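Local coordinates for protein beta-mannosidase (Trichoderma harzianum, PDB 4CVU) that probably hydrolyses beta-mannosidic bonds at the non-reducing ends of mannose-containing sugars, as a secreted fungal glycoside hydrolase of family 2, at residues Asn593-Ile598 and Lys684-Phe689. Numbering follows the deposited sequence.
Sequences NEFGFI and KSEIQF
Phe595 meets the helix through two neighbouring residues, Glu686 and Ile687, which touch different parts of its side chain. The carboxylate oxygen OE1 of Glu686 lies against the root of the ring, 3.3 Å from Phe595 CB. It reaches the ring obliquely, 3.5 Å from Phe595 CD2, with the carboxylate plane turned 38° from the ring plane. The Glu686 chain is extended beyond CG (chi2 -171°), running out along the ring while the phenylalanine runs in the other way, and Glu686 CB sits 4.1 Å from Phe595 CD2. This acid is not left to the ring alone: OE1 is hydrogen-bonded to the hydroxyl of Tyr690, one helical turn on, and the Tyr690 ring also makes an edge-to-face pair with Phe595.

Ile687 meets the far end of the phenyl group. Its CG1 approaches the ring edge, near the ring plane, 3.9 Å from Phe595 CZ and 4.0 Å from Phe595 CE2. The two side chains run at about a right angle to each other.

All this sits in the (beta/alpha)8 barrel of the family 2 catalytic domain. The chain leaves strand 592-595, passes through several helices ending with 664-692, and returns as strand 702-705, consistent with a beta-alpha-beta crossover of the barrel in which Phe595 bridges strand and helix. Ser703 and Tyr705 of strand 702-705 touch the same side chain, and helix 729-736 packs against Ile687. Replacing Phe595 by an alanine would probably open a gap beside Ile687 CG1 and leave the Glu686–Tyr690 pair without its aromatic neighbour. Phe595 holds CG between its backbone N and carbonyl carbon (chi1 56°), which turns the ring to the helix, while the adjacent Glu594 is gripped elsewhere by Arg420 and Tyr573.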
loop_
_atom_site.group_PDB
_atom_site.type_symbol
_atom_site.label_atom_id
_atom_site.label_comp_id
_atom_site.label_asym_id
_atom_site.label_seq_id
_atom_site.Cartn_x
_atom_site.Cartn_y
_atom_site.Cartn_z
ATOM N N ASN A 593 21.931 23.396 -20.608
ATOM C CA ASN A 593 20.529 23.042 -20.815
ATOM C C ASN A 593 20.078 21.775 -20.106
ATOM O O ASN A 593 18.863 21.500 -20.039
ATOM C CB ASN A 593 20.222 22.963 -22.317
ATOM C CG ASN A 593 20.656 21.668 -22.954
ATOM O OD1 ASN A 593 21.717 21.160 -22.674
ATOM N ND2 ASN A 593 19.838 21.149 -23.872
ATOM N N GLU A 594 21.067 21.021 -19.609
ATOM C CA GLU A 594 20.892 19.719 -18.918
ATOM C C GLU A 594 22.035 19.408 -17.977
ATOM O O GLU A 594 23.215 19.416 -18.374
ATOM C CB GLU A 594 20.885 18.544 -19.908
ATOM C CG GLU A 594 19.719 18.432 -20.829
ATOM C CD GLU A 594 19.586 17.068 -21.504
ATOM O OE1 GLU A 594 19.957 16.050 -20.893
ATOM O OE2 GLU A 594 19.005 16.978 -22.638
ATOM N N PHE A 595 21.690 19.060 -16.745
ATOM C CA PHE A 595 22.681 18.528 -15.790
ATOM C C PHE A 595 22.006 17.956 -14.566
ATOM O O PHE A 595 20.962 18.464 -14.121
ATOM C CB PHE A 595 23.715 19.586 -15.388
ATOM C CG PHE A 595 23.113 20.844 -14.818
ATOM C CD1 PHE A 595 22.633 21.860 -15.663
ATOM C CD2 PHE A 595 23.049 21.036 -13.442
ATOM C CE1 PHE A 595 22.089 23.024 -15.128
ATOM C CE2 PHE A 595 22.498 22.197 -12.904
ATOM C CZ PHE A 595 22.039 23.194 -13.746
ATOM N N GLY A 596 22.569 16.871 -14.038
ATOM C CA GLY A 596 21.998 16.260 -12.812
ATOM C C GLY A 596 22.586 14.961 -12.309
ATOM O O GLY A 596 23.604 14.464 -12.825
ATOM N N PHE A 597 21.978 14.477 -11.221
ATOM C CA PHE A 597 22.325 13.256 -10.487
ATOM C C PHE A 597 20.964 12.821 -9.893
ATOM O O PHE A 597 20.211 13.709 -9.549
ATOM C CB PHE A 597 23.249 13.598 -9.356
ATOM C CG PHE A 597 24.092 12.449 -8.867
ATOM C CD1 PHE A 597 23.663 11.615 -7.895
ATOM C CD2 PHE A 597 25.360 12.226 -9.434
ATOM C CE1 PHE A 597 24.436 10.558 -7.455
ATOM C CE2 PHE A 597 26.140 11.210 -9.002
ATOM C CZ PHE A 597 25.709 10.363 -8.017
ATOM N N ILE A 598 20.619 11.526 -9.773
ATOM C CA ILE A 598 19.297 11.105 -9.189
ATOM C C ILE A 598 19.197 11.144 -7.681
ATOM O O ILE A 598 20.250 11.092 -6.998
ATOM C CB ILE A 598 18.865 9.727 -9.696
ATOM C CG1 ILE A 598 19.805 8.642 -9.153
ATOM C CG2 ILE A 598 18.843 9.696 -11.218
ATOM C CD1 ILE A 598 19.286 7.220 -9.274
ATOM N N LYS A 684 23.783 23.052 -6.770
ATOM C CA LYS A 684 24.268 24.362 -6.298
ATOM C C LYS A 684 25.660 24.615 -6.817
ATOM O O LYS A 684 25.963 25.687 -7.354
ATOM C CB LYS A 684 24.286 24.381 -4.785
ATOM C CG LYS A 684 24.802 25.641 -4.154
ATOM C CD LYS A 684 25.218 25.378 -2.701
ATOM C CE LYS A 684 25.760 26.583 -2.016
ATOM N NZ LYS A 684 26.154 26.270 -0.604
ATOM N N SER A 685 26.504 23.615 -6.624
ATOM C CA SER A 685 27.877 23.701 -7.097
ATOM C C SER A 685 27.976 23.955 -8.626
ATOM O O SER A 685 28.872 24.716 -9.112
ATOM C CB SER A 685 28.644 22.445 -6.714
ATOM O OG SER A 685 30.018 22.557 -7.100
ATOM N N GLU A 686 27.086 23.330 -9.404
ATOM C CA GLU A 686 27.087 23.568 -10.823
ATOM C C GLU A 686 26.450 24.897 -11.164
ATOM O O GLU A 686 26.991 25.645 -11.947
ATOM C CB GLU A 686 26.437 22.420 -11.606
ATOM C CG GLU A 686 27.279 21.164 -11.613
ATOM C CD GLU A 686 26.778 20.094 -12.543
ATOM O OE1 GLU A 686 26.435 20.370 -13.685
ATOM O OE2 GLU A 686 26.772 18.933 -12.138
ATOM N N ILE A 687 25.284 25.204 -10.591
ATOM C CA ILE A 687 24.622 26.433 -10.950
ATOM C C ILE A 687 25.461 27.699 -10.693
ATOM O O ILE A 687 25.445 28.623 -11.498
ATOM C CB ILE A 687 23.293 26.610 -10.197
ATOM C CG1 ILE A 687 22.289 25.561 -10.691
ATOM C CG2 ILE A 687 22.804 28.030 -10.471
ATOM C CD1 ILE A 687 21.001 25.460 -9.879
ATOM N N GLN A 688 26.119 27.771 -9.540
ATOM C CA GLN A 688 26.926 28.944 -9.217
ATOM C C GLN A 688 28.120 29.047 -10.187
ATOM O O GLN A 688 28.542 30.128 -10.542
ATOM C CB GLN A 688 27.410 28.903 -7.772
ATOM C CG GLN A 688 28.403 27.800 -7.424
ATOM C CD GLN A 688 28.846 27.839 -5.967
ATOM O OE1 GLN A 688 28.057 28.104 -5.048
ATOM N NE2 GLN A 688 30.140 27.580 -5.746
ATOM N N PHE A 689 28.637 27.914 -10.626
ATOM C CA PHE A 689 29.734 27.899 -11.626
ATOM C C PHE A 689 29.256 28.358 -13.027
ATOM O O PHE A 689 29.917 29.143 -13.699
ATOM C CB PHE A 689 30.344 26.496 -11.687
ATOM C CG PHE A 689 31.228 26.264 -12.865
ATOM C CD1 PHE A 689 32.571 26.536 -12.802
ATOM C CD2 PHE A 689 30.699 25.762 -14.040
ATOM C CE1 PHE A 689 33.375 26.323 -13.879
ATOM C CE2 PHE A 689 31.501 25.564 -15.148
ATOM C CZ PHE A 689 32.840 25.840 -15.062
#